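Local coordinates for hypothetical protein PP5205 (Pseudomonas putida, PDB 2G2X) that is of unknown function but folds as an EVE domain, related to the ASCH and PUA domains, many of which bind RNA, at residues Ile62-Arg67 with Ala100-Phe105. Residues are numbered along the deposited sequence; the frame is centred on the assembly and turned at random.
Sequences IARITR and AHVQTF
The guanidinium of R64 lies against A100, whose CB covers one face, displaced toward the border of the group and 3.6 Å from NH1. Round its edge are V102 CG2 and the carbonyl oxygen of H101, to which NH1 makes a weak, bent hydrogen bond (3.1 Å). CG of R64 is flanked by its own N and C (chi1 66°), and the extended chain beyond it carries the group across to strand 95-110. The F105 ring has Q103 NE2 at its edge and meets I62 obliquely, CZ lying 3.7 Å from I62 CG1. Strands 58-71 and 95-110, antiparallel neighbours in the mixed sheet of the EVE domain, illustrate the classic beta bulge: one strand gains a residue, so V102 and Q103 are opposed to the single I62 and two amides converge on one carbonyl oxygen. Both donate to I62 O from one side of the carbonyl plane, Q103 the straighter (167° against 139°), while I62 N returns a bond to Q103 O (2.8 Å). Next to the bulge, I62 CG2 lies 4.0 Å from V102 CB. With an alanine here, the branches of I62 that meet F105 CZ and CE1 and V102 CB and CG1 would be gone, which would probably leave a gap beside the ring. Beyond the bulge A63 faces H101 as a non-hydrogen-bonded pair, and R64 and A100 then exchange backbone bonds, R64 N to A100 O measuring 2.8 Å. I62, R64, A100 and Q103 share one face; helix 15-21 touches A63 and H101, whose side chains diverge.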
loop_
_atom_site.group_PDB
_atom_site.type_symbol
_atom_site.label_atom_id
_atom_site.label_comp_id
_atom_site.label_asym_id
_atom_site.label_seq_id
_atom_site.Cartn_x
_atom_site.Cartn_y
_atom_site.Cartn_z
ATOM N N ILE A 62 1.700 -7.979 6.560
ATOM C CA ILE A 62 1.326 -6.752 7.246
ATOM C C ILE A 62 2.544 -5.887 7.503
ATOM O O ILE A 62 3.622 -6.396 7.800
ATOM C CB ILE A 62 0.660 -7.058 8.606
ATOM C CG1 ILE A 62 -0.588 -7.914 8.382
ATOM C CG2 ILE A 62 0.317 -5.748 9.333
ATOM C CD1 ILE A 62 -1.204 -8.467 9.663
ATOM N N ALA A 63 2.359 -4.578 7.384
ATOM C CA ALA A 63 3.425 -3.616 7.632
ATOM C C ALA A 63 2.802 -2.432 8.366
ATOM O O ALA A 63 1.579 -2.364 8.511
ATOM C CB ALA A 63 4.055 -3.164 6.312
ATOM N N ARG A 64 3.634 -1.500 8.823
ATOM C CA ARG A 64 3.140 -0.340 9.550
ATOM C C ARG A 64 3.740 0.978 9.061
ATOM O O ARG A 64 4.806 0.998 8.450
ATOM C CB ARG A 64 3.431 -0.502 11.047
ATOM C CG ARG A 64 4.914 -0.495 11.413
ATOM C CD ARG A 64 5.105 -0.557 12.928
ATOM N NE ARG A 64 6.503 -0.384 13.320
ATOM C CZ ARG A 64 7.466 -1.266 13.064
ATOM N NH1 ARG A 64 7.180 -2.389 12.419
ATOM N NH2 ARG A 64 8.716 -1.027 13.447
ATOM N N ILE A 65 3.043 2.077 9.341
ATOM C CA ILE A 65 3.495 3.408 8.949
ATOM C C ILE A 65 4.454 3.940 10.008
ATOM O O ILE A 65 4.082 4.051 11.178
ATOM C CB ILE A 65 2.315 4.391 8.838
ATOM C CG1 ILE A 65 1.255 3.830 7.885
ATOM C CG2 ILE A 65 2.815 5.746 8.358
ATOM C CD1 ILE A 65 1.790 3.488 6.500
ATOM N N THR A 66 5.679 4.267 9.596
ATOM C CA THR A 66 6.689 4.790 10.518
ATOM C C THR A 66 6.915 6.289 10.350
ATOM O O THR A 66 7.657 6.891 11.116
ATOM C CB THR A 66 8.057 4.059 10.363
ATOM O OG1 THR A 66 8.488 4.108 8.995
ATOM C CG2 THR A 66 7.944 2.613 10.815
ATOM N N ARG A 67 6.292 6.883 9.339
ATOM C CA ARG A 67 6.397 8.326 9.108
ATOM C C ARG A 67 5.203 8.816 8.294
ATOM O O ARG A 67 4.970 8.359 7.173
ATOM C CB ARG A 67 7.694 8.703 8.379
ATOM C CG ARG A 67 7.859 10.221 8.279
ATOM C CD ARG A 67 9.083 10.703 7.480
ATOM N NE ARG A 67 9.093 12.166 7.460
ATOM C CZ ARG A 67 9.897 12.929 6.723
ATOM N NH1 ARG A 67 10.795 12.387 5.912
ATOM N NH2 ARG A 67 9.788 14.247 6.798
ATOM N N ALA A 100 7.478 0.015 7.677
ATOM C CA ALA A 100 8.327 -0.998 8.274
ATOM C C ALA A 100 7.546 -2.302 8.287
ATOM O O ALA A 100 6.310 -2.308 8.330
ATOM C CB ALA A 100 8.731 -0.596 9.686
ATOM N N HIS A 101 8.284 -3.400 8.235
ATOM C CA HIS A 101 7.714 -4.736 8.215
ATOM C C HIS A 101 7.126 -5.155 9.548
ATOM O O HIS A 101 7.685 -4.862 10.602
ATOM C CB HIS A 101 8.796 -5.746 7.821
ATOM C CG HIS A 101 8.350 -7.175 7.889
ATOM N ND1 HIS A 101 7.811 -7.839 6.810
ATOM C CD2 HIS A 101 8.384 -8.072 8.905
ATOM C CE1 HIS A 101 7.538 -9.086 7.154
ATOM N NE2 HIS A 101 7.877 -9.252 8.420
ATOM N N VAL A 102 5.991 -5.843 9.496
ATOM C CA VAL A 102 5.370 -6.352 10.709
ATOM C C VAL A 102 5.292 -7.874 10.624
ATOM O O VAL A 102 5.759 -8.575 11.518
ATOM C CB VAL A 102 3.955 -5.782 10.933
ATOM C CG1 VAL A 102 3.288 -6.510 12.094
ATOM C CG2 VAL A 102 4.035 -4.294 11.246
ATOM N N GLN A 103 4.725 -8.391 9.541
ATOM C CA GLN A 103 4.609 -9.836 9.397
ATOM C C GLN A 103 4.500 -10.267 7.943
ATOM O O GLN A 103 3.921 -9.568 7.110
ATOM C CB GLN A 103 3.375 -10.337 10.165
ATOM C CG GLN A 103 3.455 -11.781 10.661
ATOM C CD GLN A 103 2.146 -12.259 11.281
ATOM O OE1 GLN A 103 2.141 -13.048 12.231
ATOM N NE2 GLN A 103 1.029 -11.793 10.736
ATOM N N THR A 104 5.073 -11.420 7.637
ATOM C CA THR A 104 4.988 -11.958 6.290
ATOM C C THR A 104 4.185 -13.248 6.393
ATOM O O THR A 104 4.589 -14.177 7.093
ATOM C CB THR A 104 6.387 -12.257 5.694
ATOM O OG1 THR A 104 6.260 -13.182 4.602
ATOM C CG2 THR A 104 7.289 -12.851 6.741
ATOM N N PHE A 105 3.036 -13.294 5.720
ATOM C CA PHE A 105 2.195 -14.489 5.754
ATOM C C PHE A 105 2.893 -15.665 5.086
ATOM O O PHE A 105 3.582 -15.492 4.079
ATOM C CB PHE A 105 0.862 -14.233 5.052
ATOM C CG PHE A 105 0.053 -13.121 5.662
ATOM C CD1 PHE A 105 0.291 -12.698 6.972
ATOM C CD2 PHE A 105 -0.972 -12.519 4.943
ATOM C CE1 PHE A 105 -0.482 -11.695 7.556
ATOM C CE2 PHE A 105 -1.759 -11.509 5.516
ATOM C CZ PHE A 105 -1.511 -11.099 6.825
#